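Local coordinates for protein ArCE4A (Arthrobacter sp. AW19M34-1, PDB 5LFZ) that probably removes N-acetyl groups from chitin-like polysaccharides, as a metal-dependent deacetylase of carbohydrate esterase family 4, here with nickel bound, at residues A[165-169]-A[214-218]; A[24-30]-A[194-200]; A[142-146]-A[159-165]; A[39-44]-A[68-72]. All blocks are in the same frame, centred on the assembly; numbering follows the deposited sequence. Where two conformers were deposited one is given.

Contact 1 (A[165-169]-A[214-218])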
loop_
_atom_site.group_PDB
_atom_site.type_symbol
_atom_site.label_atom_id
_atom_site.label_comp_id
_atom_site.label_asym_id
_atom_site.label_seq_id
_atom_site.Cartn_x
_atom_site.Cartn_y
_atom_site.Cartn_z
ATOM N N LYS A 165 7.372 -14.570 -0.002
ATOM C CA LYS A 165 8.203 -15.266 0.962
ATOM C C LYS A 165 7.990 -14.571 2.306
ATOM O O LYS A 165 7.361 -13.515 2.354
ATOM C CB LYS A 165 9.669 -15.246 0.521
ATOM C CG LYS A 165 10.351 -13.898 0.637
ATOM C CD LYS A 165 11.621 -13.858 -0.202
ATOM C CE LYS A 165 12.723 -13.066 0.490
ATOM N NZ LYS A 165 13.134 -13.690 1.784
ATOM N N PRO A 166 8.475 -15.169 3.407
ATOM C CA PRO A 166 8.325 -14.466 4.683
ATOM C C PRO A 166 8.947 -13.071 4.636
ATOM O O PRO A 166 10.095 -12.929 4.214
ATOM C CB PRO A 166 9.071 -15.370 5.668
ATOM C CG PRO A 166 9.006 -16.720 5.053
ATOM C CD PRO A 166 9.055 -16.514 3.578
ATOM N N GLY A 167 8.182 -12.057 5.039
ATOM C CA GLY A 167 8.664 -10.688 5.037
ATOM C C GLY A 167 8.322 -9.913 3.776
ATOM O O GLY A 167 8.668 -8.740 3.650
ATOM N N SER A 168 7.632 -10.563 2.842
ATOM C CA SER A 168 7.320 -9.941 1.556
ATOM C C SER A 168 6.279 -8.827 1.601
ATOM O O SER A 168 5.391 -8.798 2.456
ATOM C CB SER A 168 6.848 -11.002 0.558
ATOM O OG SER A 168 7.944 -11.678 -0.025
ATOM N N ILE A 169 6.409 -7.917 0.643
ATOM C CA ILE A 169 5.449 -6.854 0.404
ATOM C C ILE A 169 4.904 -7.019 -1.010
ATOM O O ILE A 169 5.650 -6.910 -1.980
ATOM C CB ILE A 169 6.083 -5.463 0.558
ATOM C CG1 ILE A 169 6.620 -5.273 1.983
ATOM C CG2 ILE A 169 5.081 -4.376 0.189
ATOM C CD1 ILE A 169 7.387 -3.978 2.180
ATOM N N ALA A 214 14.488 3.842 2.023
ATOM C CA ALA A 214 13.603 2.977 1.244
ATOM C C ALA A 214 13.693 1.511 1.676
ATOM O O ALA A 214 14.773 0.997 1.957
ATOM C CB ALA A 214 13.912 3.111 -0.240
ATOM N N TYR A 215 12.543 0.847 1.723
ATOM C CA TYR A 215 12.458 -0.540 2.170
ATOM C C TYR A 215 11.568 -1.324 1.222
ATOM O O TYR A 215 10.494 -0.852 0.863
ATOM C CB TYR A 215 11.891 -0.622 3.587
ATOM C CG TYR A 215 12.631 0.220 4.603
ATOM C CD1 TYR A 215 12.305 1.557 4.794
ATOM C CD2 TYR A 215 13.642 -0.325 5.382
ATOM C CE1 TYR A 215 12.976 2.331 5.725
ATOM C CE2 TYR A 215 14.319 0.442 6.320
ATOM C CZ TYR A 215 13.981 1.770 6.486
ATOM O OH TYR A 215 14.652 2.536 7.417
ATOM N N ASP A 216 11.992 -2.519 0.826
ATOM C CA ASP A 216 11.172 -3.314 -0.088
ATOM C C ASP A 216 10.783 -4.672 0.503
ATOM O O ASP A 216 9.980 -5.402 -0.079
ATOM C CB ASP A 216 11.896 -3.499 -1.428
ATOM C CG ASP A 216 13.238 -4.183 -1.282
ATOM O OD1 ASP A 216 13.789 -4.639 -2.310
ATOM O OD2 ASP A 216 13.741 -4.273 -0.146
ATOM N N HIS A 217 11.330 -4.980 1.675
ATOM C CA HIS A 217 11.164 -6.284 2.312
ATOM C C HIS A 217 11.514 -6.132 3.789
ATOM O O HIS A 217 12.290 -5.246 4.136
ATOM C CB HIS A 217 12.066 -7.321 1.629
ATOM C CG HIS A 217 11.846 -8.728 2.092
ATOM N ND1 HIS A 217 12.442 -9.242 3.224
ATOM C CD2 HIS A 217 11.117 -9.737 1.559
ATOM C CE1 HIS A 217 12.078 -10.503 3.376
ATOM N NE2 HIS A 217 11.273 -10.828 2.379
ATOM N N ARG A 218 10.956 -6.967 4.664
ATOM C CA ARG A 218 11.300 -6.850 6.083
ATOM C C ARG A 218 12.773 -7.181 6.301
ATOM O O ARG A 218 13.264 -8.204 5.826
ATOM C CB ARG A 218 10.435 -7.758 6.963
ATOM C CG ARG A 218 10.682 -7.524 8.460
ATOM C CD ARG A 218 10.186 -8.665 9.335
ATOM N NE ARG A 218 10.890 -8.710 10.620
ATOM C CZ ARG A 218 10.445 -8.150 11.741
ATOM N NH1 ARG A 218 9.290 -7.501 11.747
ATOM N NH2 ARG A 218 11.154 -8.240 12.858
#
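His217 swings its CG to the side opposite its backbone N (chi1 -173°), laying its imidazole against Gly167, while Lys165, bent about its CG-CD and CD-CE bonds, folds its chain back to the same ring. Lys165 to Ser168 form a type II beta turn leading into strand 168-173 of the parallel sheet, and the C-terminal tail packs on that turn. Gly167 O stands over the centre of one ring face, 3.4 Å from His217 CD2. Pro166 O lies at the edge, 3.0 Å from His217 NE2. Lys165 crosses at roughly a right angle and brings CE to within 3.3 Å of His217 NE2. The ring is steadied from its own segment, for His217 ND1 donates to Arg218 O at 2.9 Å. Glycine suits position 167 twice over: a side chain would run into His217 CE1 and into the preceding carbonyl. Were His217 an alanine, the Gly167 carbonyl would probably lose its cover, Arg218 O would lack this donor and the Lys165 chain would be free to turn. Nearby, Ser168 OG accepts from Lys165 N and bonds to Asp142, just ahead of strand 143-144. The tail itself is tied down by Arg218 N, which donates to Gly167 O at 3.1 Å and 167°.

Contact 2 (A[24-30]-A[194-200])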
loop_
_atom_site.group_PDB
_atom_site.type_symbol
_atom_site.label_atom_id
_atom_site.label_comp_id
_atom_site.label_asym_id
_atom_site.label_seq_id
_atom_site.Cartn_x
_atom_site.Cartn_y
_atom_site.Cartn_z
ATOM N N THR A 24 6.827 -15.047 13.243
ATOM C CA THR A 24 5.693 -15.456 12.419
ATOM C C THR A 24 5.944 -15.102 10.956
ATOM O O THR A 24 6.524 -14.062 10.649
ATOM C CB THR A 24 4.379 -14.797 12.913
ATOM O OG1 THR A 24 4.160 -15.143 14.286
ATOM C CG2 THR A 24 3.179 -15.252 12.092
ATOM N N LYS A 25 5.530 -15.983 10.051
ATOM C CA LYS A 25 5.732 -15.755 8.625
ATOM C C LYS A 25 4.726 -14.743 8.098
ATOM O O LYS A 25 3.572 -15.073 7.818
ATOM C CB LYS A 25 5.629 -17.064 7.850
ATOM C CG LYS A 25 6.651 -18.100 8.274
ATOM C CD LYS A 25 6.401 -19.416 7.572
ATOM C CE LYS A 25 6.533 -20.581 8.532
ATOM N NZ LYS A 25 6.366 -21.881 7.826
ATOM N N CYS A 26 5.185 -13.506 7.968
ATOM C CA CYS A 26 4.330 -12.383 7.582
ATOM C C CYS A 26 4.451 -11.944 6.131
ATOM O O CYS A 26 5.518 -12.007 5.525
ATOM C CB CYS A 26 4.625 -11.166 8.471
ATOM S SG CYS A 26 4.204 -11.366 10.213
ATOM N N VAL A 27 3.323 -11.489 5.595
ATOM C CA VAL A 27 3.243 -10.900 4.268
ATOM C C VAL A 27 2.359 -9.655 4.361
ATOM O O VAL A 27 1.365 -9.663 5.091
ATOM C CB VAL A 27 2.670 -11.901 3.242
ATOM C CG1 VAL A 27 2.236 -11.198 1.972
ATOM C CG2 VAL A 27 3.693 -12.988 2.934
ATOM N N ALA A 28 2.724 -8.585 3.653
ATOM C CA ALA A 28 1.867 -7.404 3.598
ATOM C C ALA A 28 1.254 -7.222 2.215
ATOM O O ALA A 28 1.969 -6.994 1.236
ATOM C CB ALA A 28 2.657 -6.158 3.996
ATOM N N LEU A 29 -0.068 -7.338 2.132
ATOM C CA LEU A 29 -0.800 -7.001 0.908
ATOM C C LEU A 29 -0.895 -5.492 0.806
ATOM O O LEU A 29 -1.312 -4.835 1.761
ATOM C CB LEU A 29 -2.208 -7.598 0.915
ATOM C CG LEU A 29 -2.350 -9.113 1.013
ATOM C CD1 LEU A 29 -3.811 -9.507 0.827
ATOM C CD2 LEU A 29 -1.458 -9.782 -0.013
ATOM N N THR A 30 -0.504 -4.931 -0.334
ATOM C CA THR A 30 -0.583 -3.485 -0.512
ATOM C C THR A 30 -1.275 -3.141 -1.831
ATOM O O THR A 30 -1.172 -3.874 -2.824
ATOM C CB THR A 30 0.819 -2.806 -0.444
ATOM O OG1 THR A 30 1.598 -3.156 -1.592
ATOM C CG2 THR A 30 1.571 -3.218 0.826
ATOM N N GLY A 194 0.525 -20.740 4.593
ATOM C CA GLY A 194 1.101 -20.592 5.923
ATOM C C GLY A 194 1.440 -19.175 6.351
ATOM O O GLY A 194 2.078 -18.970 7.385
ATOM N N TYR A 195 1.004 -18.194 5.568
ATOM C CA TYR A 195 1.314 -16.798 5.863
ATOM C C TYR A 195 0.276 -16.122 6.739
ATOM O O TYR A 195 -0.907 -16.471 6.723
ATOM C CB TYR A 195 1.465 -16.003 4.565
ATOM C CG TYR A 195 2.602 -16.493 3.711
ATOM C CD1 TYR A 195 3.918 -16.295 4.099
ATOM C CD2 TYR A 195 2.362 -17.164 2.525
ATOM C CE1 TYR A 195 4.968 -16.750 3.320
ATOM C CE2 TYR A 195 3.401 -17.622 1.741
ATOM C CZ TYR A 195 4.701 -17.417 2.142
ATOM O OH TYR A 195 5.733 -17.881 1.358
ATOM N N THR A 196 0.745 -15.142 7.505
ATOM C CA THR A 196 -0.113 -14.258 8.276
ATOM C C THR A 196 -0.077 -12.901 7.593
ATOM O O THR A 196 0.994 -12.400 7.270
ATOM C CB THR A 196 0.349 -14.151 9.734
ATOM O OG1 THR A 196 0.185 -15.423 10.378
ATOM C CG2 THR A 196 -0.453 -13.090 10.492
ATOM N N LEU A 197 -1.249 -12.329 7.338
ATOM C CA LEU A 197 -1.332 -11.103 6.553
ATOM C C LEU A 197 -1.386 -9.917 7.503
ATOM O O LEU A 197 -2.198 -9.890 8.428
ATOM C CB LEU A 197 -2.549 -11.139 5.632
ATOM C CG LEU A 197 -2.626 -12.416 4.780
ATOM C CD1 LEU A 197 -3.849 -12.437 3.887
ATOM C CD2 LEU A 197 -1.386 -12.563 3.938
ATOM N N VAL A 198 -0.504 -8.946 7.283
ATOM C CA VAL A 198 -0.331 -7.836 8.221
ATOM C C VAL A 198 -0.249 -6.496 7.501
ATOM O O VAL A 198 -0.061 -6.448 6.292
ATOM C CB VAL A 198 0.951 -7.999 9.074
ATOM C CG1 VAL A 198 0.903 -9.272 9.910
ATOM C CG2 VAL A 198 2.199 -7.965 8.188
ATOM N N THR A 199 -0.379 -5.404 8.252
ATOM C CA THR A 199 -0.143 -4.082 7.684
ATOM C C THR A 199 1.358 -3.854 7.582
ATOM O O THR A 199 2.139 -4.589 8.181
ATOM C CB THR A 199 -0.766 -2.964 8.531
ATOM O OG1 THR A 199 -0.171 -2.972 9.834
ATOM C CG2 THR A 199 -2.274 -3.157 8.652
ATOM N N VAL A 200 1.762 -2.843 6.822
ATOM C CA VAL A 200 3.174 -2.525 6.669
ATOM C C VAL A 200 3.791 -2.177 8.023
ATOM O O VAL A 200 4.920 -2.577 8.330
ATOM C CB VAL A 200 3.369 -1.368 5.658
ATOM C CG1 VAL A 200 4.771 -0.809 5.732
ATOM C CG2 VAL A 200 3.056 -1.851 4.242
HETATM O O HOH W 1 -0.346 -4.570 4.291
HETATM O O HOH W 2 -1.760 -7.741 4.400
#
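Lys25 O accepts from Thr196 N at 2.8 Å, the first of three backbone bonds that join these segments. Thr196 then uses its own carbonyl, taking Val27 N at 3.0 Å, and Val27 O receives Val198 N at 3.0 Å. Thr196 and Val27 thus each spend both their N-H and their C=O on this pairing. Cys26 and Ala28 turn their polar backbone atoms the other way, to Gly167, Ser168 and Ile170. This is regular parallel beta pairing, and it adds the short strand 196-197 to the central strand 26-32 of the sheet in the NodB-type, barrel-like fold of family 4 esterases. Beyond Val198 the backbones part, and Leu29 N is 4.3 Å from Val198 O. A water takes up the difference: it accepts from Leu29 N at 2.9 Å and lies 2.9 Å from Val198 O, while a second water sits between Leu29 O and Val198 O. On one side of the sheet Val27, in one of its two conformers, sets CG2 over the Tyr195 ring face, 3.5 Å from CD1, because CG1 takes the place anti to the backbone N (chi1 165°). On the other side Cys26 SG, bonded to Cys21, rests 3.9 Å from Val198 CG1. Farther along, Thr30 OG1 is bonded to Ile170 O and to Arg120, and Thr199 is the N-cap residue of helix 200-203.

Contact 3 (A[142-146]-A[159-165])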
loop_
_atom_site.group_PDB
_atom_site.type_symbol
_atom_site.label_atom_id
_atom_site.label_comp_id
_atom_site.label_asym_id
_atom_site.label_seq_id
_atom_site.Cartn_x
_atom_site.Cartn_y
_atom_site.Cartn_z
ATOM N N ASP A 142 8.689 -6.274 -2.951
ATOM C CA ASP A 142 9.556 -7.293 -3.528
ATOM C C ASP A 142 8.773 -8.197 -4.475
ATOM O O ASP A 142 9.363 -8.936 -5.255
ATOM C CB ASP A 142 10.251 -8.110 -2.432
ATOM C CG ASP A 142 9.288 -8.932 -1.611
ATOM O OD1 ASP A 142 8.151 -8.476 -1.392
ATOM O OD2 ASP A 142 9.672 -10.040 -1.175
ATOM N N VAL A 143 7.446 -8.125 -4.410
ATOM C CA VAL A 143 6.597 -8.886 -5.322
ATOM C C VAL A 143 5.685 -7.960 -6.113
ATOM O O VAL A 143 4.767 -7.363 -5.558
ATOM C CB VAL A 143 5.722 -9.914 -4.581
ATOM C CG1 VAL A 143 4.850 -10.678 -5.578
ATOM C CG2 VAL A 143 6.584 -10.865 -3.768
ATOM N N ASP A 144 5.955 -7.843 -7.407
ATOM C CA ASP A 144 5.108 -7.073 -8.309
ATOM C C ASP A 144 4.147 -8.021 -9.027
ATOM O O ASP A 144 4.568 -8.811 -9.873
ATOM C CB ASP A 144 5.966 -6.308 -9.320
ATOM C CG ASP A 144 5.150 -5.408 -10.236
ATOM O OD1 ASP A 144 3.904 -5.434 -10.183
ATOM O OD2 ASP A 144 5.770 -4.676 -11.034
ATOM N N THR A 145 2.856 -7.941 -8.713
ATOM C CA THR A 145 1.891 -8.842 -9.348
ATOM C C THR A 145 1.659 -8.516 -10.817
ATOM O O THR A 145 1.015 -9.289 -11.539
ATOM C CB THR A 145 0.532 -8.813 -8.641
ATOM O OG1 THR A 145 -0.015 -7.489 -8.718
ATOM C CG2 THR A 145 0.675 -9.237 -7.197
ATOM N N LEU A 146 2.186 -7.374 -11.249
ATOM C CA LEU A 146 2.055 -6.893 -12.622
ATOM C C LEU A 146 0.599 -6.646 -13.004
ATOM O O LEU A 146 0.263 -6.622 -14.190
ATOM C CB LEU A 146 2.691 -7.883 -13.611
ATOM C CG LEU A 146 4.182 -8.157 -13.401
ATOM C CD1 LEU A 146 4.656 -9.299 -14.292
ATOM C CD2 LEU A 146 4.985 -6.893 -13.659
ATOM N N ILE A 159 1.183 -14.930 -9.273
ATOM C CA ILE A 159 2.459 -14.260 -9.013
ATOM C C ILE A 159 2.625 -13.932 -7.534
ATOM O O ILE A 159 3.692 -14.147 -6.959
ATOM C CB ILE A 159 2.602 -12.976 -9.858
ATOM C CG1 ILE A 159 2.661 -13.337 -11.344
ATOM C CG2 ILE A 159 3.856 -12.191 -9.457
ATOM C CD1 ILE A 159 2.643 -12.147 -12.276
ATOM N N ALA A 160 1.568 -13.422 -6.912
ATOM C CA ALA A 160 1.618 -13.106 -5.490
ATOM C C ALA A 160 1.913 -14.353 -4.662
ATOM O O ALA A 160 2.767 -14.330 -3.781
ATOM C CB ALA A 160 0.316 -12.466 -5.040
ATOM N N LEU A 161 1.214 -15.444 -4.958
ATOM C CA LEU A 161 1.369 -16.673 -4.188
ATOM C C LEU A 161 2.751 -17.290 -4.361
ATOM O O LEU A 161 3.404 -17.670 -3.384
ATOM C CB LEU A 161 0.301 -17.694 -4.587
ATOM C CG LEU A 161 0.377 -19.044 -3.869
ATOM C CD1 LEU A 161 0.217 -18.858 -2.366
ATOM C CD2 LEU A 161 -0.654 -20.023 -4.418
ATOM N N GLU A 162 3.199 -17.386 -5.606
ATOM C CA GLU A 162 4.407 -18.138 -5.914
ATOM C C GLU A 162 5.693 -17.369 -5.632
ATOM O O GLU A 162 6.741 -17.980 -5.434
ATOM C CB GLU A 162 4.394 -18.590 -7.376
ATOM C CG GLU A 162 3.295 -19.581 -7.706
ATOM C CD GLU A 162 3.397 -20.110 -9.125
ATOM O OE1 GLU A 162 4.164 -19.535 -9.926
ATOM O OE2 GLU A 162 2.706 -21.102 -9.436
ATOM N N GLU A 163 5.621 -16.040 -5.615
ATOM C CA GLU A 163 6.817 -15.230 -5.386
ATOM C C GLU A 163 6.927 -14.721 -3.951
ATOM O O GLU A 163 8.002 -14.298 -3.526
ATOM C CB GLU A 163 6.858 -14.043 -6.348
ATOM C CG GLU A 163 7.142 -14.416 -7.792
ATOM C CD GLU A 163 7.361 -13.200 -8.673
ATOM O OE1 GLU A 163 7.554 -12.097 -8.122
ATOM O OE2 GLU A 163 7.346 -13.348 -9.916
ATOM N N ALA A 164 5.821 -14.756 -3.211
ATOM C CA ALA A 164 5.832 -14.300 -1.825
ATOM C C ALA A 164 6.726 -15.190 -0.982
ATOM O O ALA A 164 6.832 -16.394 -1.217
ATOM C CB ALA A 164 4.423 -14.272 -1.245
ATOM N N LYS A 165 7.372 -14.570 -0.002
ATOM C CA LYS A 165 8.203 -15.266 0.962
ATOM C C LYS A 165 7.990 -14.571 2.306
ATOM O O LYS A 165 7.361 -13.515 2.354
ATOM C CB LYS A 165 9.669 -15.246 0.521
ATOM C CG LYS A 165 10.351 -13.898 0.637
ATOM C CD LYS A 165 11.621 -13.858 -0.202
ATOM C CE LYS A 165 12.723 -13.066 0.490
ATOM N NZ LYS A 165 13.134 -13.690 1.784
HETATM O O HOH W 3 8.115 -9.331 -8.551
#
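The carboxylate of Glu163 reaches Val143 through OE1, 4.0 Å from CG1, and a second flat group, the carboxylate of Asp144, is met by Leu146 N from above its plane, 51° out of it. That bond, 2.8 Å from Leu146 N to Asp144 OD1, closes an Asx turn at the end of strand 143-144, where the chain leaves for helix 153-163 in a beta-alpha-beta crossover to strand 168-173. Trp148 NE1 also bonds to Asp144 OD1. Glu163 is linked to the strand by a water that donates to its OE1 at 2.9 Å and accepts from Asp144 N at 2.9 Å. The rest is packing. Val143 straddles the helix end: CG1, placed anti to the backbone N (chi1 180°), faces Ile159 and Ala160, while CG2 comes to 3.7 Å from Glu163 O. Thr145 sets its methyl against Ala160 CB and bonds its hydroxyl to Leu171 O. Ile159 uses both branches on the departing chain, since CG2 touches Asp144 O at 3.5 Å and CD1 lies 3.4 Å from Thr145 O, an acceptor already taken by His150 NE2. Crossing Leu146 at about a right angle, the extended Ile159 chain also brings its CD1 to 4.0 Å from Leu146 CD1.

Contact 4 (A[39-44]-A[68-72]); sequences TNRLLD and TLKRM
Thr39 begins the contact with its methyl, CG2 lying 3.6 Å from Thr68 CG2 and also touching the end of Met72; its hydroxyl bonds to Asp174. Asn40 works with both ends of its amide. Asn40 ND2 donates to Thr68 OG1 at 2.9 Å, and Asn40 OD1 takes Arg71 NH1 at 3.0 Å on a lone pair, in the plane of both groups. A water also donates to Asn40 OD1, at 2.7 Å. A turn later Leu43 sets CB over one face of the guanidinium, 3.5 Å from Arg71 NH2, with CD1 beside the arginine's aliphatic part. Asp44 completes the grip: OD1 alone holds Arg71 NH2 at 3.0 Å and Arg71 NH1 at 3.1 Å in an end-on salt bridge. The bend at chi3 (70°) of Arg71 carries the group there, and its NE pairs with Glu75. A leucine in place of Arg71 would probably leave Asp44 and Glu75 without their charged mate and Asn40 freer to turn. The axes of segments 39-44 and 68-72 approach to 10.7 Å and run nearly parallel, crossing at 22°. Both lie against the sheet, where Leu43 and Met72 meet Phe55 of strand 54-57 and Met72 reaches Ile79 of strand 78-81, while Leu42 packs on helix 177-192.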
loop_
_atom_site.group_PDB
_atom_site.type_symbol
_atom_site.label_atom_id
_atom_site.label_comp_id
_atom_site.label_asym_id
_atom_site.label_seq_id
_atom_site.Cartn_x
_atom_site.Cartn_y
_atom_site.Cartn_z
ATOM N N THR A 39 -12.770 0.208 -4.447
ATOM C CA THR A 39 -12.158 0.138 -3.126
ATOM C C THR A 39 -13.091 -0.445 -2.063
ATOM O O THR A 39 -12.669 -1.245 -1.229
ATOM C CB THR A 39 -11.676 1.521 -2.677
ATOM O OG1 THR A 39 -10.833 2.079 -3.694
ATOM C CG2 THR A 39 -10.887 1.409 -1.372
ATOM N N ASN A 40 -14.360 -0.062 -2.091
ATOM C CA ASN A 40 -15.276 -0.585 -1.085
ATOM C C ASN A 40 -15.557 -2.078 -1.244
ATOM O O ASN A 40 -15.683 -2.795 -0.248
ATOM C CB ASN A 40 -16.567 0.208 -1.097
ATOM C CG ASN A 40 -16.430 1.504 -0.340
ATOM O OD1 ASN A 40 -16.508 1.523 0.887
ATOM N ND2 ASN A 40 -16.178 2.589 -1.058
ATOM N N ARG A 41 -15.642 -2.559 -2.483
ATOM C CA ARG A 41 -15.787 -3.992 -2.713
ATOM C C ARG A 41 -14.545 -4.714 -2.220
ATOM O O ARG A 41 -14.626 -5.795 -1.643
ATOM C CB ARG A 41 -16.029 -4.290 -4.195
ATOM C CG ARG A 41 -17.427 -3.919 -4.660
ATOM C CD ARG A 41 -17.510 -3.811 -6.170
ATOM N NE ARG A 41 -17.313 -5.103 -6.818
ATOM C CZ ARG A 41 -17.103 -5.250 -8.119
ATOM N NH1 ARG A 41 -17.069 -4.184 -8.907
ATOM N NH2 ARG A 41 -16.934 -6.460 -8.631
ATOM N N LEU A 42 -13.395 -4.089 -2.438
ATOM C CA LEU A 42 -12.124 -4.620 -1.973
ATOM C C LEU A 42 -12.118 -4.721 -0.445
ATOM O O LEU A 42 -11.718 -5.737 0.126
ATOM C CB LEU A 42 -10.989 -3.730 -2.484
ATOM C CG LEU A 42 -9.537 -4.079 -2.211
ATOM C CD1 LEU A 42 -9.350 -5.540 -2.436
ATOM C CD2 LEU A 42 -8.644 -3.275 -3.148
ATOM N N LEU A 43 -12.587 -3.667 0.212
ATOM C CA LEU A 43 -12.647 -3.645 1.665
ATOM C C LEU A 43 -13.651 -4.671 2.184
ATOM O O LEU A 43 -13.438 -5.281 3.234
ATOM C CB LEU A 43 -13.017 -2.251 2.159
ATOM C CG LEU A 43 -11.944 -1.171 2.028
ATOM C CD1 LEU A 43 -12.555 0.189 2.267
ATOM C CD2 LEU A 43 -10.822 -1.420 3.026
ATOM N N ASP A 44 -14.743 -4.852 1.447
ATOM C CA ASP A 44 -15.736 -5.855 1.802
ATOM C C ASP A 44 -15.106 -7.244 1.796
ATOM O O ASP A 44 -15.294 -8.020 2.732
ATOM C CB ASP A 44 -16.927 -5.814 0.839
ATOM C CG ASP A 44 -17.818 -4.604 1.051
ATOM O OD1 ASP A 44 -17.693 -3.925 2.095
ATOM O OD2 ASP A 44 -18.653 -4.329 0.167
ATOM N N THR A 68 -14.633 6.328 2.658
ATOM C CA THR A 68 -13.878 5.125 2.352
ATOM C C THR A 68 -12.542 5.107 3.101
ATOM O O THR A 68 -12.108 4.055 3.570
ATOM C CB THR A 68 -13.652 4.983 0.826
ATOM O OG1 THR A 68 -14.924 4.943 0.172
ATOM C CG2 THR A 68 -12.897 3.707 0.506
ATOM N N LEU A 69 -11.906 6.266 3.261
ATOM C CA LEU A 69 -10.681 6.313 4.056
ATOM C C LEU A 69 -10.996 6.074 5.532
ATOM O O LEU A 69 -10.226 5.420 6.240
ATOM C CB LEU A 69 -9.945 7.641 3.872
ATOM C CG LEU A 69 -8.768 7.472 2.908
ATOM C CD1 LEU A 69 -9.277 7.277 1.478
ATOM C CD2 LEU A 69 -7.798 8.635 2.994
ATOM N N LYS A 70 -12.138 6.576 5.989
ATOM C CA LYS A 70 -12.550 6.305 7.358
ATOM C C LYS A 70 -12.759 4.804 7.551
ATOM O O LYS A 70 -12.463 4.277 8.621
ATOM C CB LYS A 70 -13.816 7.080 7.724
ATOM C CG LYS A 70 -13.593 8.572 7.911
ATOM C CD LYS A 70 -14.843 9.237 8.466
ATOM C CE LYS A 70 -14.750 10.749 8.391
ATOM N NZ LYS A 70 -14.717 11.217 6.975
ATOM N N ARG A 71 -13.248 4.115 6.518
ATOM C CA ARG A 71 -13.382 2.660 6.583
ATOM C C ARG A 71 -12.034 1.994 6.807
ATOM O O ARG A 71 -11.921 1.050 7.583
ATOM C CB ARG A 71 -14.002 2.086 5.305
ATOM C CG ARG A 71 -15.505 2.147 5.201
ATOM C CD ARG A 71 -15.984 1.200 4.103
ATOM N NE ARG A 71 -15.826 -0.203 4.476
ATOM C CZ ARG A 71 -16.115 -1.229 3.678
ATOM N NH1 ARG A 71 -16.580 -1.010 2.455
ATOM N NH2 ARG A 71 -15.946 -2.478 4.103
ATOM N N MET A 72 -11.014 2.480 6.112
ATOM C CA MET A 72 -9.684 1.894 6.225
ATOM C C MET A 72 -9.171 1.955 7.657
ATOM O O MET A 72 -8.635 0.973 8.178
ATOM C CB MET A 72 -8.711 2.600 5.285
ATOM C CG MET A 72 -9.051 2.411 3.817
ATOM S SD MET A 72 -7.986 3.367 2.732
ATOM C CE MET A 72 -8.568 2.791 1.136
HETATM O O HOH W 4 -17.235 3.638 2.370
#

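From the N terminus, segment 24-30 opens contact 2, the longest span, which closes only at 194-200. Within that span contact 4 closes first, a short loop pairing helix 39-48 with helix 66-74 around strand 54-57. Contact 3 follows in series, also inside contact 2, joining strand 143-144 to helix 153-163. Its last residue, Lys165, is the first of contact 1, which opens before contact 2 closes and ends after it, at 214-218, so these two cross. Contacts 1, 2 and 3 touch one another and meet in the sheet through neighbouring strands 143-144, 168-173, 26-32 and 196-197; contact 4 lies about 24 Å from contact 1, centre to centre, across the chain's centre.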